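Local coordinates for protein 7,8-dihydro-6-hydroxymethylpterin pyrophosphokinase-dihydropteroate synthase (Plasmodium falciparum, PDB 6JWS) that probably makes the pterin diphosphate from hydroxymethyldihydropterin and ATP, then joins it to 4-aminobenzoate to give dihydropteroate in folate biosynthesis, at residues I500-A506 with S525-K531. The protein carries 1 engineered substitution. Numbering follows the deposited sequence.
Sequences ILNDISA and SVVLMHK. With PT1 (pteroic acid), chain I; ACT (acetate ion), chain M.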
ATOM      1  N   ILE B 500     -11.770   0.510 -28.659  1.00 14.49           N
ATOM      2  CA  ILE B 500     -12.123  -0.463 -27.633  1.00 13.23           C
ATOM      3  C   ILE B 500     -13.642  -0.496 -27.481  1.00 11.95           C
ATOM      4  O   ILE B 500     -14.261   0.558 -27.384  1.00 11.94           O
ATOM      5  CB  ILE B 500     -11.446  -0.115 -26.280  1.00 13.47           C
ATOM      6  CG1 ILE B 500      -9.929  -0.321 -26.324  1.00 12.81           C
ATOM      7  CG2 ILE B 500     -12.077  -0.913 -25.130  1.00 12.63           C
ATOM      8  CD1 ILE B 500      -9.178   0.213 -25.121  1.00 11.94           C
ATOM      9  N   LEU B 501     -14.228  -1.702 -27.481  1.00 11.36           N
ATOM     10  CA  LEU B 501     -15.603  -1.870 -27.036  1.00 11.06           C
ATOM     11  C   LEU B 501     -15.633  -2.002 -25.506  1.00 11.59           C
ATOM     12  O   LEU B 501     -14.984  -2.867 -24.918  1.00 11.47           O
ATOM     13  CB  LEU B 501     -16.238  -3.081 -27.736  1.00 10.05           C
ATOM     14  CG  LEU B 501     -17.629  -3.507 -27.228  1.00  9.97           C
ATOM     15  CD1 LEU B 501     -18.675  -2.415 -27.462  1.00  9.74           C
ATOM     16  CD2 LEU B 501     -18.092  -4.788 -27.903  1.00  8.95           C
ATOM     17  N   ASN B 502     -16.418  -1.137 -24.865  1.00 11.49           N
ATOM     18  CA  ASN B 502     -16.719  -1.248 -23.452  1.00 11.76           C
ATOM     19  C   ASN B 502     -18.172  -1.701 -23.305  1.00 11.60           C
ATOM     20  O   ASN B 502     -19.086  -0.886 -23.391  1.00 11.27           O
ATOM     21  CB  ASN B 502     -16.471   0.093 -22.755  1.00 12.59           C
ATOM     22  CG  ASN B 502     -16.888   0.076 -21.304  1.00 13.59           C
ATOM     23  OD1 ASN B 502     -17.049  -0.998 -20.730  1.00 14.63           O
ATOM     24  ND2 ASN B 502     -17.107   1.249 -20.717  1.00 14.49           N
ATOM     25  N   ASP B 503     -18.382  -3.010 -23.079  1.00 11.43           N
ATOM     26  CA  ASP B 503     -19.715  -3.600 -23.127  1.00 10.69           C
ATOM     27  C   ASP B 503     -20.149  -4.015 -21.714  1.00 10.49           C
ATOM     28  O   ASP B 503     -19.732  -5.052 -21.198  1.00  9.68           O
ATOM     29  CB  ASP B 503     -19.753  -4.747 -24.141  1.00 11.07           C
ATOM     30  CG  ASP B 503     -21.145  -5.292 -24.447  1.00 11.86           C
ATOM     31  OD1 ASP B 503     -21.971  -5.474 -23.486  1.00 11.50           O
ATOM     32  OD2 ASP B 503     -21.421  -5.504 -25.655  1.00 11.77           O
ATOM     33  N   ILE B 504     -21.006  -3.195 -21.091  1.00 10.11           N
ATOM     34  CA  ILE B 504     -21.411  -3.434 -19.714  1.00  9.62           C
ATOM     35  C   ILE B 504     -22.313  -4.668 -19.591  1.00  9.03           C
ATOM     36  O   ILE B 504     -22.599  -5.093 -18.478  1.00  9.17           O
ATOM     37  CB  ILE B 504     -22.036  -2.179 -19.076  1.00  9.80           C
ATOM     38  CG1 ILE B 504     -23.355  -1.759 -19.749  1.00  9.60           C
ATOM     39  CG2 ILE B 504     -21.019  -1.040 -19.011  1.00  9.77           C
ATOM     40  CD1 ILE B 504     -24.196  -0.794 -18.918  1.00  8.60           C
ATOM     41  N   SER B 505     -22.737  -5.271 -20.705  1.00  8.50           N
ATOM     42  CA  SER B 505     -23.480  -6.528 -20.647  1.00  8.67           C
ATOM     43  C   SER B 505     -22.558  -7.741 -20.829  1.00  8.88           C
ATOM     44  O   SER B 505     -23.024  -8.876 -20.913  1.00  9.64           O
ATOM     45  CB  SER B 505     -24.667  -6.547 -21.630  1.00  8.16           C
ATOM     46  OG  SER B 505     -24.255  -6.792 -22.983  1.00  8.28           O
ATOM     47  N   ALA B 506     -21.250  -7.502 -20.929  1.00  9.23           N
ATOM     48  CA  ALA B 506     -20.267  -8.514 -21.301  1.00 10.08           C
ATOM     49  C   ALA B 506     -20.678  -9.208 -22.606  1.00 10.47           C
ATOM     50  O   ALA B 506     -20.467 -10.409 -22.780  1.00 10.25           O
ATOM     51  CB  ALA B 506     -20.012  -9.488 -20.165  1.00  9.57           C
ATOM     52  N   SER B 525     -10.004  -4.476 -28.986  1.00 15.25           N
ATOM     53  CA  SER B 525     -10.049  -4.918 -27.606  1.00 12.66           C
ATOM     54  C   SER B 525     -11.426  -4.659 -27.023  1.00 11.56           C
ATOM     55  O   SER B 525     -12.202  -3.869 -27.558  1.00 11.16           O
ATOM     56  CB  SER B 525      -8.990  -4.225 -26.830  1.00 11.74           C
ATOM     57  OG  SER B 525      -7.738  -4.708 -27.263  1.00 12.59           O
ATOM     58  N   VAL B 526     -11.697  -5.292 -25.881  1.00 10.66           N
ATOM     59  CA  VAL B 526     -13.044  -5.291 -25.350  1.00  9.59           C
ATOM     60  C   VAL B 526     -12.983  -5.392 -23.833  1.00  9.88           C
ATOM     61  O   VAL B 526     -12.209  -6.195 -23.299  1.00  9.81           O
ATOM     62  CB  VAL B 526     -13.891  -6.421 -25.965  1.00  9.36           C
ATOM     63  CG1 VAL B 526     -13.211  -7.793 -25.902  1.00  8.85           C
ATOM     64  CG2 VAL B 526     -15.300  -6.446 -25.374  1.00  9.01           C
ATOM     65  N   VAL B 527     -13.823  -4.578 -23.170  1.00  9.07           N
ATOM     66  CA  VAL B 527     -14.038  -4.684 -21.744  1.00  8.73           C
ATOM     67  C   VAL B 527     -15.332  -5.480 -21.521  1.00  8.95           C
ATOM     68  O   VAL B 527     -16.372  -5.150 -22.083  1.00  8.66           O
ATOM     69  CB  VAL B 527     -14.080  -3.282 -21.097  1.00  8.94           C
ATOM     70  CG1 VAL B 527     -14.180  -3.348 -19.570  1.00  8.52           C
ATOM     71  CG2 VAL B 527     -12.884  -2.415 -21.519  1.00  8.40           C
ATOM     72  N   LEU B 528     -15.258  -6.542 -20.703  1.00  8.46           N
ATOM     73  CA  LEU B 528     -16.442  -7.271 -20.292  1.00  8.49           C
ATOM     74  C   LEU B 528     -16.749  -6.941 -18.837  1.00  8.46           C
ATOM     75  O   LEU B 528     -15.903  -7.125 -17.947  1.00  8.75           O
ATOM     76  CB  LEU B 528     -16.208  -8.777 -20.447  1.00  8.39           C
ATOM     77  CG  LEU B 528     -15.752  -9.253 -21.827  1.00  8.62           C
ATOM     78  CD1 LEU B 528     -15.333 -10.724 -21.751  1.00  8.17           C
ATOM     79  CD2 LEU B 528     -16.849  -9.031 -22.880  1.00  8.33           C
ATOM     80  N   MET B 529     -17.980  -6.497 -18.595  1.00  7.87           N
ATOM     81  CA  MET B 529     -18.355  -6.122 -17.242  1.00  7.89           C
ATOM     82  C   MET B 529     -19.489  -7.024 -16.742  1.00  7.47           C
ATOM     83  O   MET B 529     -20.350  -7.415 -17.525  1.00  7.46           O
ATOM     84  CB  MET B 529     -18.798  -4.654 -17.198  1.00  8.02           C
ATOM     85  CG  MET B 529     -18.808  -4.066 -15.806  1.00  8.07           C
ATOM     86  SD  MET B 529     -19.772  -2.530 -15.736  1.00  9.10           S
ATOM     87  CE  MET B 529     -21.418  -3.226 -15.556  1.00  8.38           C
ATOM     88  N   HIS B 530     -19.495  -7.312 -15.437  1.00  6.99           N
ATOM     89  CA  HIS B 530     -20.601  -7.984 -14.765  1.00  7.24           C
ATOM     90  C   HIS B 530     -21.646  -6.986 -14.260  1.00  7.89           C
ATOM     91  O   HIS B 530     -21.329  -6.041 -13.538  1.00  7.55           O
ATOM     92  CB  HIS B 530     -20.113  -8.781 -13.550  1.00  6.60           C
ATOM     93  CG  HIS B 530     -21.249  -9.422 -12.820  1.00  6.35           C
ATOM     94  ND1 HIS B 530     -21.908  -8.795 -11.778  1.00  6.06           N
ATOM     95  CD2 HIS B 530     -21.861 -10.622 -12.991  1.00  6.02           C
ATOM     96  CE1 HIS B 530     -22.879  -9.566 -11.331  1.00  5.88           C
ATOM     97  NE2 HIS B 530     -22.885 -10.688 -12.073  1.00  6.00           N
ATOM     98  N   LYS B 531     -22.912  -7.235 -14.613  1.00  9.23           N
ATOM     99  CA  LYS B 531     -24.062  -6.590 -13.989  1.00  9.93           C
ATOM    100  C   LYS B 531     -25.219  -7.594 -13.961  1.00 10.41           C
ATOM    101  O   LYS B 531     -25.116  -8.687 -14.523  1.00  9.79           O
ATOM    102  CB  LYS B 531     -24.440  -5.306 -14.739  1.00 10.86           C
ATOM    103  CG  LYS B 531     -24.937  -5.487 -16.166  1.00 12.66           C
ATOM    104  CD  LYS B 531     -25.634  -4.239 -16.761  1.00 14.19           C
ATOM    105  CE  LYS B 531     -26.587  -4.511 -17.921  1.00 14.90           C
ATOM    106  NZ  LYS B 531     -27.251  -5.852 -17.886  1.00 17.28           N
TER
HETATM  107  C2  PT1 I 801     -18.177   0.797 -14.991  1.00  8.52           C
HETATM  108  C3  PT1 I 801     -19.126   1.744 -15.578  1.00  8.58           C
HETATM  109  C5  PT1 I 801     -19.184   1.783 -17.043  1.00  8.38           C
HETATM  110  N6  PT1 I 801     -19.916   2.560 -14.839  1.00  9.25           N
HETATM  111  C7  PT1 I 801     -17.526   0.057 -17.146  1.00  8.49           C
HETATM  112  N9  PT1 I 801     -18.377   0.945 -17.754  1.00  8.42           N
HETATM  113  C10 PT1 I 801     -20.790   3.391 -15.466  1.00  9.10           C
HETATM  114  N11 PT1 I 801     -16.733  -0.793 -17.895  1.00  8.25           N
HETATM  115  C12 PT1 I 801     -20.870   3.410 -16.853  1.00  8.68           C
HETATM  116  C21 PT1 I 801     -23.625   3.957  -8.392  1.00 11.14           C
HETATM  117  O22 PT1 I 801     -23.506   5.081  -7.833  1.00 12.07           O
HETATM  118  O1  PT1 I 801     -18.074   0.703 -13.659  1.00  8.65           O
HETATM  119  N4  PT1 I 801     -17.424   0.011 -15.790  1.00  8.46           N
HETATM  120  N8  PT1 I 801     -20.065   2.629 -17.604  1.00  8.24           N
HETATM  121  C13 PT1 I 801     -21.693   4.255 -14.626  1.00  9.75           C
HETATM  122  N14 PT1 I 801     -22.706   3.381 -13.973  1.00 10.13           N
HETATM  123  C15 PT1 I 801     -22.939   3.503 -12.645  1.00 10.05           C
HETATM  124  C16 PT1 I 801     -23.323   2.376 -11.887  1.00  9.83           C
HETATM  125  C17 PT1 I 801     -22.799   4.794 -12.039  1.00  9.72           C
HETATM  126  C18 PT1 I 801     -23.549   2.531 -10.498  1.00 10.20           C
HETATM  127  C19 PT1 I 801     -23.048   4.937 -10.651  1.00 10.02           C
HETATM  128  C20 PT1 I 801     -23.402   3.801  -9.880  1.00 10.55           C
HETATM  129  O23 PT1 I 801     -23.923   2.960  -7.713  1.00 11.41           O
HETATM  130  C   ACT M 805     -24.245 -13.891 -11.293  1.00 14.24           C
HETATM  131  O   ACT M 805     -24.714 -12.740 -11.541  1.00 13.44           O
HETATM  132  OXT ACT M 805     -24.724 -14.683 -10.462  1.00 14.72           O
HETATM  133  CH3 ACT M 805     -22.963 -14.333 -12.003  1.00 14.35           C
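Ile504 and Met529 lie side by side where two neighbouring parallel strands of the TIM barrel run out at the pterin pocket: the methyl CE of Met529 rests 3.7 Å from CB of Ile504. A bend in the thioether (chi3 83°) turns that methyl back to Ile504, while SD of Met529 stays 3.5 Å from N4 of pteroic acid. Deeper in the barrel, CG2 of Ile500 meets CG2 of Val527. On the other face of the sheet Leu501 packs alongside Val526; Ala506, from the turn, brings CB within 3.9 Å of CB of Leu528, and helix 547-564 touches Val526, Leu528 and Ala506.

Between these layers the backbones are laced in parallel register. Leu501 N gives to Ser525 O, Val527 N to Leu501 O, and Asp503 N to Val527 O; Met529 N to Asp503 O is weak. Beyond, Asp503 OD1 takes both N and OG of Ser505, the former closing an Asx turn.

Asn502 extends away from its own N (chi1 175°) to the ligand: OD1 of Asn502 accepts from N11 of pteroic acid at 2.9 Å, and ND2 donates to N9, both nearly straight. This pair reads the aminopyrimidine edge; adjacent strand ends thus place Asn502, Ile504, Val527 and Met529 around the pterin.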